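Side-chain contacts in DNA mismatch repair protein MUTS (Thermus aquaticus, PDB 1EWQ), which binds mismatched DNA and, with a weak ATPase activity, takes part in the repair of DNA mismatches: residues L260-P265 with D270-V275; H294-R299 with E303-R308; F547-Q552 with R688-F693; M640-E645 with V664-S669. One frame throughout, in Å; residues are numbered along the deposited sequence.

From the N terminus, interaction 1 comes first and closes a short loop between helices 254-259 and 272-276. Interaction 2 follows in series, where the chain turns from helix 282-293 into helix 299-314. Both belong to the MutS domain III range. Much later, interaction 3 closes a long loop by joining Asp549, in the loop between strands 546-547 and 551-556 of a small mixed sheet, to strand 690-694 of the ATPase sheet. Interaction 4, helix 638-652 against the loop after strand 657-662, is nested inside that loop. Interactions 2 and 3 touch through Arg299 and Phe547, and interactions 3 and 4 through Phe693 and Val664, which links the helical part of the protein to its nucleotide-binding part.

Interaction 1 of 4, residues L260-P265 with D270-V275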
# COMPACT_ATOMS: atom_id res chain seq x y z
N LEU C 260 -1.52 24.10 -1.43
CA LEU C 260 -1.31 24.63 -0.09
C LEU C 260 -1.28 23.52 0.97
O LEU C 260 -1.08 23.79 2.15
CB LEU C 260 -2.43 25.62 0.26
CG LEU C 260 -2.21 27.12 0.10
CD1 LEU C 260 -1.09 27.44 -0.90
CD2 LEU C 260 -3.53 27.76 -0.28
N GLU C 261 -1.49 22.28 0.54
CA GLU C 261 -1.50 21.14 1.45
C GLU C 261 -2.34 21.42 2.69
O GLU C 261 -1.88 21.26 3.82
CB GLU C 261 -0.06 20.80 1.87
CG GLU C 261 0.89 20.61 0.70
CD GLU C 261 2.28 20.21 1.13
OE1 GLU C 261 2.54 19.00 1.30
OE2 GLU C 261 3.11 21.12 1.31
N VAL C 262 -3.58 21.86 2.48
CA VAL C 262 -4.47 22.16 3.59
C VAL C 262 -4.91 20.88 4.31
O VAL C 262 -4.82 20.79 5.54
CB VAL C 262 -5.74 22.90 3.11
CG1 VAL C 262 -6.66 23.16 4.29
CG2 VAL C 262 -5.35 24.22 2.45
N PHE C 263 -5.37 19.91 3.54
CA PHE C 263 -5.84 18.64 4.10
C PHE C 263 -4.97 17.45 3.74
O PHE C 263 -4.91 16.47 4.49
CB PHE C 263 -7.28 18.38 3.65
CG PHE C 263 -8.26 19.40 4.12
CD1 PHE C 263 -8.98 20.16 3.22
CD2 PHE C 263 -8.46 19.61 5.48
CE1 PHE C 263 -9.89 21.10 3.65
CE2 PHE C 263 -9.37 20.56 5.93
CZ PHE C 263 -10.08 21.31 5.01
N GLU C 264 -4.30 17.51 2.59
CA GLU C 264 -3.44 16.43 2.12
C GLU C 264 -2.06 16.98 1.77
O GLU C 264 -1.94 18.09 1.28
CB GLU C 264 -4.05 15.77 0.89
CG GLU C 264 -5.35 15.05 1.20
CD GLU C 264 -6.21 14.85 -0.03
OE1 GLU C 264 -7.34 14.31 0.10
OE2 GLU C 264 -5.74 15.22 -1.13
N PRO C 265 -1.01 16.19 2.03
CA PRO C 265 0.37 16.60 1.75
C PRO C 265 0.83 16.30 0.33
O PRO C 265 0.26 15.45 -0.36
CB PRO C 265 1.16 15.79 2.77
CG PRO C 265 0.42 14.48 2.75
CD PRO C 265 -1.04 14.91 2.76
N ASP C 270 3.89 17.27 6.68
CA ASP C 270 2.72 17.69 7.44
C ASP C 270 1.68 18.43 6.60
O ASP C 270 1.90 18.76 5.44
CB ASP C 270 3.13 18.60 8.60
CG ASP C 270 3.97 17.88 9.65
OD1 ASP C 270 3.51 16.84 10.18
OD2 ASP C 270 5.08 18.37 9.94
N THR C 271 0.55 18.71 7.24
CA THR C 271 -0.57 19.40 6.62
C THR C 271 -0.93 20.62 7.47
O THR C 271 -0.59 20.68 8.66
CB THR C 271 -1.77 18.43 6.54
OG1 THR C 271 -1.71 17.69 5.32
CG2 THR C 271 -3.06 19.15 6.62
N LEU C 272 -1.59 21.61 6.87
CA LEU C 272 -1.99 22.78 7.63
C LEU C 272 -2.93 22.32 8.74
O LEU C 272 -2.86 22.79 9.87
CB LEU C 272 -2.73 23.79 6.76
CG LEU C 272 -3.33 24.94 7.60
CD1 LEU C 272 -2.19 25.78 8.20
CD2 LEU C 272 -4.23 25.81 6.75
N PHE C 273 -3.80 21.38 8.38
CA PHE C 273 -4.77 20.84 9.31
C PHE C 273 -4.12 20.06 10.44
O PHE C 273 -4.55 20.16 11.59
CB PHE C 273 -5.77 19.96 8.56
CG PHE C 273 -6.97 19.56 9.39
CD1 PHE C 273 -7.68 20.51 10.11
CD2 PHE C 273 -7.40 18.24 9.41
CE1 PHE C 273 -8.80 20.16 10.85
CE2 PHE C 273 -8.54 17.88 10.15
CZ PHE C 273 -9.23 18.84 10.87
N SER C 274 -3.08 19.30 10.13
CA SER C 274 -2.41 18.52 11.17
C SER C 274 -1.69 19.45 12.16
O SER C 274 -1.59 19.14 13.34
CB SER C 274 -1.40 17.53 10.56
OG SER C 274 -0.25 18.19 10.08
N VAL C 275 -1.20 20.58 11.66
CA VAL C 275 -0.50 21.55 12.50
C VAL C 275 -1.49 22.37 13.32
O VAL C 275 -1.29 22.60 14.50
CB VAL C 275 0.33 22.53 11.64
CG1 VAL C 275 0.83 23.69 12.51
CG2 VAL C 275 1.51 21.81 11.02
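Leu272 N gives its hydrogen to Glu261 O over 3.1 Å in a nearly straight bond, 168° at the hydrogen, with the donor in the carbonyl plane. One residue on, Phe273 N bonds to Val262 O, also at 3.1 Å but more bent; that oxygen is crowded in the model, so its exact place is less sure. These two acceptors serve amides of a first helical turn, which have no carbonyl of their own helix to use. Thr271 sits at the N-cap without a capping bond from its side chain. Its carbonyl is doubly used: Thr271 O accepts Val275 N at 3.1 Å and Ser274 OG at 2.9 Å, both from the same face. Glu261 sends OE1 to Leu266 N in the intervening loop. Beside the polar pairs, the edge of the Phe263 ring meets the face of Phe273 in a T-shaped pair, centroids 5.8 Å apart and planes at 73°, while Val262 CG1 covers one face of Phe263. Val262 and Leu272 both pack on Leu601 of helix 589-603. A Schellman motif at Glu261 ends helix 254-259, and the loop that follows supplies carbonyls to the first turn of helix 272-276, in domain III against helix 589-603 of the ATPase domain.

Interaction 2 of 4, residues H294-R299 with E303-R308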
# COMPACT_ATOMS: atom_id res chain seq x y z
N HIS C 294 -14.62 25.96 4.26
CA HIS C 294 -15.28 27.18 3.79
C HIS C 294 -14.97 28.39 4.66
O HIS C 294 -15.74 28.72 5.57
CB HIS C 294 -16.79 26.98 3.76
CG HIS C 294 -17.24 25.93 2.80
ND1 HIS C 294 -17.52 26.20 1.47
CD2 HIS C 294 -17.43 24.60 2.95
CE1 HIS C 294 -17.86 25.08 0.86
NE2 HIS C 294 -17.81 24.10 1.73
N PRO C 295 -13.83 29.07 4.42
CA PRO C 295 -13.48 30.25 5.21
C PRO C 295 -14.56 31.31 4.98
O PRO C 295 -15.13 31.38 3.89
CB PRO C 295 -12.12 30.68 4.64
CG PRO C 295 -11.55 29.38 4.09
CD PRO C 295 -12.76 28.71 3.47
N LEU C 296 -14.82 32.14 5.98
CA LEU C 296 -15.84 33.18 5.90
C LEU C 296 -15.39 34.45 5.14
O LEU C 296 -14.21 34.70 4.96
CB LEU C 296 -16.28 33.59 7.31
CG LEU C 296 -16.61 32.48 8.32
CD1 LEU C 296 -17.02 33.12 9.65
CD2 LEU C 296 -17.73 31.59 7.80
N LEU C 297 -16.37 35.23 4.70
CA LEU C 297 -16.12 36.48 3.98
C LEU C 297 -16.61 37.65 4.84
O LEU C 297 -16.40 38.81 4.49
CB LEU C 297 -16.89 36.51 2.66
CG LEU C 297 -16.66 35.40 1.63
CD1 LEU C 297 -17.62 35.60 0.44
CD2 LEU C 297 -15.21 35.45 1.17
N ASP C 298 -17.25 37.34 5.96
CA ASP C 298 -17.82 38.36 6.83
C ASP C 298 -16.99 38.72 8.05
O ASP C 298 -16.74 37.90 8.93
CB ASP C 298 -19.21 37.92 7.25
CG ASP C 298 -20.05 37.44 6.07
OD1 ASP C 298 -20.33 38.27 5.17
OD2 ASP C 298 -20.39 36.23 6.04
N ARG C 299 -16.58 39.98 8.09
CA ARG C 299 -15.76 40.52 9.17
C ARG C 299 -16.36 40.29 10.56
O ARG C 299 -15.68 39.80 11.46
CB ARG C 299 -15.58 42.02 8.95
CG ARG C 299 -14.48 42.69 9.76
CD ARG C 299 -14.48 44.17 9.41
NE ARG C 299 -13.26 44.86 9.78
CZ ARG C 299 -12.89 45.10 11.03
NH1 ARG C 299 -13.67 44.71 12.03
NH2 ARG C 299 -11.76 45.75 11.27
N GLU C 303 -14.56 38.42 13.59
CA GLU C 303 -14.10 39.14 14.78
C GLU C 303 -14.65 38.46 16.04
O GLU C 303 -14.01 38.46 17.09
CB GLU C 303 -14.53 40.61 14.73
CG GLU C 303 -14.05 41.34 13.46
CD GLU C 303 -12.60 41.79 13.53
OE1 GLU C 303 -11.78 41.11 14.20
OE2 GLU C 303 -12.26 42.81 12.89
N ALA C 304 -15.84 37.87 15.94
CA ALA C 304 -16.45 37.18 17.08
C ALA C 304 -15.67 35.90 17.37
O ALA C 304 -15.46 35.55 18.53
CB ALA C 304 -17.93 36.86 16.79
N ARG C 305 -15.25 35.19 16.32
CA ARG C 305 -14.48 33.97 16.52
C ARG C 305 -13.13 34.34 17.14
O ARG C 305 -12.64 33.66 18.04
CB ARG C 305 -14.24 33.23 15.19
CG ARG C 305 -15.44 32.47 14.59
CD ARG C 305 -14.99 31.73 13.32
NE ARG C 305 -16.08 31.01 12.65
CZ ARG C 305 -15.96 30.34 11.50
NH1 ARG C 305 -14.80 30.28 10.87
NH2 ARG C 305 -17.03 29.74 10.98
N LEU C 306 -12.54 35.42 16.66
CA LEU C 306 -11.25 35.85 17.18
C LEU C 306 -11.38 36.30 18.63
O LEU C 306 -10.46 36.13 19.42
CB LEU C 306 -10.65 36.98 16.32
CG LEU C 306 -10.10 36.56 14.95
CD1 LEU C 306 -9.74 37.80 14.15
CD2 LEU C 306 -8.88 35.64 15.12
N ASP C 307 -12.53 36.88 19.00
CA ASP C 307 -12.71 37.29 20.38
C ASP C 307 -12.67 36.07 21.28
O ASP C 307 -11.97 36.07 22.29
CB ASP C 307 -14.02 38.06 20.58
CG ASP C 307 -13.98 39.44 19.98
OD1 ASP C 307 -12.87 40.03 19.96
OD2 ASP C 307 -15.03 39.95 19.54
N ARG C 308 -13.40 35.02 20.91
CA ARG C 308 -13.40 33.81 21.72
C ARG C 308 -12.01 33.16 21.80
O ARG C 308 -11.62 32.64 22.85
CB ARG C 308 -14.42 32.81 21.18
CG ARG C 308 -15.86 33.26 21.40
CD ARG C 308 -16.84 32.09 21.34
NE ARG C 308 -17.44 31.82 22.64
CZ ARG C 308 -16.75 31.49 23.73
NH1 ARG C 308 -15.44 31.36 23.67
NH2 ARG C 308 -17.37 31.33 24.90
O HOH W 1 -14.76 29.40 8.25
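Over one face of the Arg305 guanidinium sits Leu296, its CD1 centred above the plane and 3.5 Å from CZ; at the edge, in plane, lies water 1. That water accepts from Arg305 NH1 at 2.8 Å and donates to His294 O at 2.9 Å, so it carries the arginine's grip back to the start of the turn. NH1 also donates to Val605 O, and Trp291 makes a cation-pi contact with the same group. An extended chain from CG to NE takes the guanidinium that far from its helix, to meet Leu296 coming from the opposite direction. The other guanidinium, of Arg299, has Glu303 OE2 over one face, guanidinium and carboxylate planes 56° apart. The 2.5 Å from Glu303 OE2 to Arg299 NH1 is short for a salt bridge, so the exact placing is doubtful. This is an i to i+4 pair in the first turn of helix 299-314, reached from helix 282-293 through a short loop, and the backbone repeats the spacing with Glu303 N bonding to Arg299 O at 2.8 Å. Glu303 bends at chi2 (-80°), which folds its carboxylate back over Arg299. Its other oxygen, OE1, forms a salt bridge with Arg544, which also pairs with Asp307. Arg299 NH2 meanwhile donates to Phe547 O, and Leu296 O accepts from Gln604 NE2.

Interaction 3 of 4, residues F547-Q552 with R688-F693; sequences FGDRLQ and RAYTLF
The hydrogen bond between the segments runs from Tyr690 OH to Asp549 O, 2.7 Å long. The carbonyl oxygen lies at the edge of the phenol, near the ring plane, whereas the hydroxyl stands tilted 26° from the carbonyl plane, with 138° at the oxygen. Asp549 brings its carboxylate close as well: with CG anti to the backbone N (chi1 171°), OD2 comes to 3.6 Å from Tyr690 OH, but its own bond is to His576 NE2. Carboxylate and phenol ring cross obliquely, their planes well away from parallel. On its other nitrogen, His576 ND1 meets Arg688 O, so this one imidazole ties the two segments together a second time and, between a carboxylate and a carbonyl, probably carries both protons. Tyr690 opens strand 690-694, which runs parallel between strands 657-662 and 578-582 in the core sheet of the P-loop NTPase fold; strand 551-556 belongs to a separate, smaller mixed sheet beside it. Aromatic and apolar contacts join the two sheets directly: Met574 of strand 570-574 receives both Tyr690 and Leu692, and Leu551 touches Phe619, the edge-to-face partner of Tyr690. Within 547-552 itself, Arg550 NH1 makes a long, weak ion pair with Asp549 OD1, 3.9 Å.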
# COMPACT_ATOMS: atom_id res chain seq x y z
N PHE C 547 -8.46 43.22 10.11
CA PHE C 547 -8.98 43.26 8.75
C PHE C 547 -9.14 44.67 8.22
O PHE C 547 -9.61 45.56 8.92
CB PHE C 547 -10.32 42.52 8.68
CG PHE C 547 -10.24 41.09 9.13
CD1 PHE C 547 -10.74 40.70 10.37
CD2 PHE C 547 -9.62 40.14 8.33
CE1 PHE C 547 -10.63 39.38 10.80
CE2 PHE C 547 -9.49 38.81 8.75
CZ PHE C 547 -10.00 38.43 9.98
N GLY C 548 -8.74 44.87 6.96
CA GLY C 548 -8.83 46.16 6.30
C GLY C 548 -8.70 45.91 4.80
O GLY C 548 -8.93 44.79 4.36
N ASP C 549 -8.36 46.92 4.01
CA ASP C 549 -8.22 46.66 2.58
C ASP C 549 -6.77 46.50 2.17
O ASP C 549 -6.45 46.13 1.04
CB ASP C 549 -8.87 47.78 1.75
CG ASP C 549 -8.55 47.66 0.27
OD1 ASP C 549 -7.45 48.09 -0.13
OD2 ASP C 549 -9.39 47.11 -0.49
N ARG C 550 -5.87 46.75 3.11
CA ARG C 550 -4.46 46.61 2.84
C ARG C 550 -3.94 45.32 3.46
O ARG C 550 -4.38 44.91 4.54
CB ARG C 550 -3.69 47.78 3.44
CG ARG C 550 -3.63 48.98 2.54
CD ARG C 550 -3.38 50.27 3.31
NE ARG C 550 -3.16 51.40 2.40
CZ ARG C 550 -3.90 51.66 1.33
NH1 ARG C 550 -4.93 50.88 1.01
NH2 ARG C 550 -3.60 52.70 0.56
N LEU C 551 -3.03 44.66 2.76
CA LEU C 551 -2.42 43.47 3.31
C LEU C 551 -1.10 43.99 3.84
O LEU C 551 -0.29 44.54 3.09
CB LEU C 551 -2.20 42.41 2.23
CG LEU C 551 -1.52 41.12 2.70
CD1 LEU C 551 -1.92 39.95 1.79
CD2 LEU C 551 -0.00 41.30 2.71
N GLN C 552 -0.90 43.86 5.14
CA GLN C 552 0.34 44.30 5.76
C GLN C 552 0.75 43.27 6.78
O GLN C 552 0.20 43.18 7.88
CB GLN C 552 0.18 45.67 6.42
CG GLN C 552 -0.12 46.77 5.42
CD GLN C 552 -0.12 48.16 6.03
OE1 GLN C 552 0.91 48.65 6.51
NE2 GLN C 552 -1.29 48.80 6.01
N ARG C 688 -7.07 43.91 -10.86
CA ARG C 688 -6.84 44.52 -9.55
C ARG C 688 -6.81 43.50 -8.40
O ARG C 688 -6.97 43.87 -7.24
CB ARG C 688 -7.89 45.60 -9.25
CG ARG C 688 -7.84 46.80 -10.20
CD ARG C 688 -8.85 47.89 -9.81
NE ARG C 688 -8.27 48.88 -8.89
CZ ARG C 688 -8.27 48.79 -7.56
NH1 ARG C 688 -8.82 47.74 -6.97
NH2 ARG C 688 -7.71 49.75 -6.84
N ALA C 689 -6.61 42.23 -8.74
CA ALA C 689 -6.53 41.20 -7.70
C ALA C 689 -5.17 41.38 -7.01
O ALA C 689 -4.31 42.10 -7.52
CB ALA C 689 -6.61 39.83 -8.32
N TYR C 690 -5.00 40.76 -5.85
CA TYR C 690 -3.73 40.83 -5.15
C TYR C 690 -2.94 39.66 -5.73
O TYR C 690 -3.22 38.49 -5.42
CB TYR C 690 -3.90 40.64 -3.64
CG TYR C 690 -4.79 41.65 -2.94
CD1 TYR C 690 -6.14 41.76 -3.25
CD2 TYR C 690 -4.28 42.45 -1.91
CE1 TYR C 690 -6.97 42.64 -2.55
CE2 TYR C 690 -5.10 43.33 -1.20
CZ TYR C 690 -6.44 43.42 -1.52
OH TYR C 690 -7.26 44.27 -0.81
N THR C 691 -1.97 39.97 -6.57
CA THR C 691 -1.18 38.95 -7.22
C THR C 691 0.30 38.89 -6.83
O THR C 691 1.00 39.91 -6.84
CB THR C 691 -1.28 39.12 -8.76
OG1 THR C 691 -2.65 39.09 -9.19
CG2 THR C 691 -0.52 38.02 -9.46
N LEU C 692 0.76 37.69 -6.47
CA LEU C 692 2.17 37.47 -6.16
C LEU C 692 2.62 36.59 -7.33
O LEU C 692 2.10 35.50 -7.54
CB LEU C 692 2.37 36.71 -4.84
CG LEU C 692 2.12 37.43 -3.52
CD1 LEU C 692 2.38 36.46 -2.37
CD2 LEU C 692 3.02 38.65 -3.39
N PHE C 693 3.58 37.09 -8.10
CA PHE C 693 4.05 36.38 -9.28
C PHE C 693 5.55 36.15 -9.21
O PHE C 693 6.32 37.07 -9.48
CB PHE C 693 3.69 37.20 -10.52
CG PHE C 693 3.95 36.52 -11.84
CD1 PHE C 693 3.40 37.03 -13.02
CD2 PHE C 693 4.74 35.37 -11.92
CE1 PHE C 693 3.63 36.42 -14.25
CE2 PHE C 693 4.98 34.74 -13.15
CZ PHE C 693 4.42 35.28 -14.32

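Interaction 4 of 4, residues M640-E645 with V664-S669; sequences MVEMEE and VGRGTS. With SO4 (sulfate ion), chain I.
Glu642 of helix 638-652 reaches Arg666 in the loop after strand 657-662, a strand that ends in Asp662, followed by Glu663, consistent with the Walker B motif of a P-loop NTPase. From CB, which points toward the loop, the glutamate runs out extended beyond CG (chi2 -164°) and crosses the arginine side chain at about a right angle. At the tip the oxygens part company. OE2 takes Arg666 NH1 on its syn lone pair at 2.7 Å, a salt bridge bent to 140° at the hydrogen. OE1 sits too close to the arginine chain, so its position, and its 3.1 Å bond from water 2, are doubtful; that water also accepts from Gly665 N at 2.8 Å and donates to Arg666 O. Arg666 NH2 pairs with Glu663, so its guanidinium is shared between two carboxylates. The Arg666 side chain lies about 6 Å from that of Asn585, a predicted ATP-binding residue. Further along, Thr668 OG1 makes a weak bond to a sulfate, probably from the crystallisation liquor, which is also held by His696 ND1 and Tyr737 N of the second subunit. Selenomethionine Met643, bent at chi2 and again at chi3, sets CE 3.9 Å from Val664 CG1.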
# COMPACT_ATOMS: atom_id res chain seq x y z
N MSE C 640 1.11 23.60 -21.77
CA MSE C 640 -0.33 23.64 -22.00
C MSE C 640 -1.15 23.44 -20.73
O MSE C 640 -2.20 24.06 -20.56
CB MSE C 640 -0.74 22.59 -23.03
CG MSE C 640 -2.24 22.59 -23.32
SE MSE C 640 -2.76 21.38 -24.75
CE MSE C 640 -2.71 22.64 -26.19
N VAL C 641 -0.68 22.57 -19.85
CA VAL C 641 -1.40 22.31 -18.61
C VAL C 641 -1.42 23.55 -17.74
O VAL C 641 -2.45 23.89 -17.16
CB VAL C 641 -0.77 21.15 -17.83
CG1 VAL C 641 -1.48 20.97 -16.49
CG2 VAL C 641 -0.86 19.87 -18.63
N GLU C 642 -0.28 24.23 -17.65
CA GLU C 642 -0.21 25.43 -16.83
C GLU C 642 -1.05 26.54 -17.45
O GLU C 642 -1.65 27.35 -16.73
CB GLU C 642 1.26 25.85 -16.65
CG GLU C 642 2.14 24.67 -16.20
CD GLU C 642 3.50 25.06 -15.63
OE1 GLU C 642 4.09 26.05 -16.09
OE2 GLU C 642 3.99 24.34 -14.73
N MSE C 643 -1.14 26.57 -18.78
CA MSE C 643 -1.96 27.59 -19.43
C MSE C 643 -3.43 27.35 -19.12
O MSE C 643 -4.20 28.30 -18.96
CB MSE C 643 -1.74 27.60 -20.95
CG MSE C 643 -0.40 28.15 -21.39
SE MSE C 643 -0.11 29.97 -20.81
CE MSE C 643 0.96 29.63 -19.23
N GLU C 644 -3.83 26.08 -19.03
CA GLU C 644 -5.21 25.75 -18.70
C GLU C 644 -5.52 26.28 -17.30
O GLU C 644 -6.56 26.90 -17.08
CB GLU C 644 -5.45 24.23 -18.73
CG GLU C 644 -5.60 23.65 -20.12
CD GLU C 644 -5.88 22.16 -20.12
OE1 GLU C 644 -6.23 21.62 -21.18
OE2 GLU C 644 -5.74 21.51 -19.06
N GLU C 645 -4.61 26.03 -16.36
CA GLU C 645 -4.82 26.49 -15.00
C GLU C 645 -4.92 28.02 -14.95
O GLU C 645 -5.77 28.57 -14.25
CB GLU C 645 -3.67 26.01 -14.10
CG GLU C 645 -3.67 24.51 -13.86
CD GLU C 645 -2.42 24.04 -13.11
OE1 GLU C 645 -2.03 24.70 -12.11
OE2 GLU C 645 -1.84 23.01 -13.52
N VAL C 664 4.84 31.42 -14.34
CA VAL C 664 3.92 31.28 -15.47
C VAL C 664 4.64 31.81 -16.71
O VAL C 664 5.18 32.92 -16.69
CB VAL C 664 2.61 32.06 -15.20
CG1 VAL C 664 1.83 32.29 -16.49
CG2 VAL C 664 1.75 31.27 -14.22
N GLY C 665 4.67 31.00 -17.77
CA GLY C 665 5.34 31.40 -19.00
C GLY C 665 6.38 30.38 -19.46
O GLY C 665 6.79 30.35 -20.62
N ARG C 666 6.81 29.54 -18.52
CA ARG C 666 7.79 28.48 -18.77
C ARG C 666 7.18 27.45 -19.73
O ARG C 666 5.97 27.40 -19.92
CB ARG C 666 8.08 27.74 -17.46
CG ARG C 666 6.77 27.25 -16.83
CD ARG C 666 6.85 26.07 -15.88
NE ARG C 666 7.55 26.37 -14.64
CZ ARG C 666 7.29 25.79 -13.48
NH1 ARG C 666 6.32 24.89 -13.38
NH2 ARG C 666 8.00 26.10 -12.41
N GLY C 667 8.03 26.63 -20.33
CA GLY C 667 7.55 25.59 -21.22
C GLY C 667 7.47 25.89 -22.70
O GLY C 667 7.03 25.02 -23.45
N THR C 668 7.86 27.08 -23.13
CA THR C 668 7.82 27.41 -24.55
C THR C 668 9.07 28.16 -25.00
O THR C 668 10.11 28.09 -24.34
CB THR C 668 6.56 28.25 -24.88
OG1 THR C 668 6.46 28.43 -26.31
CG2 THR C 668 6.61 29.60 -24.19
N SER C 669 8.98 28.86 -26.12
CA SER C 669 10.11 29.62 -26.65
C SER C 669 10.33 30.95 -25.92
O SER C 669 9.42 31.47 -25.26
CB SER C 669 9.91 29.87 -28.15
OG SER C 669 8.76 30.65 -28.38
S SO4 I . 7.12 26.69 -29.46
O1 SO4 I . 6.52 25.94 -28.34
O2 SO4 I . 6.46 26.31 -30.72
O3 SO4 I . 6.93 28.14 -29.21
O4 SO4 I . 8.56 26.40 -29.56
O HOH W 2 3.87 28.36 -18.16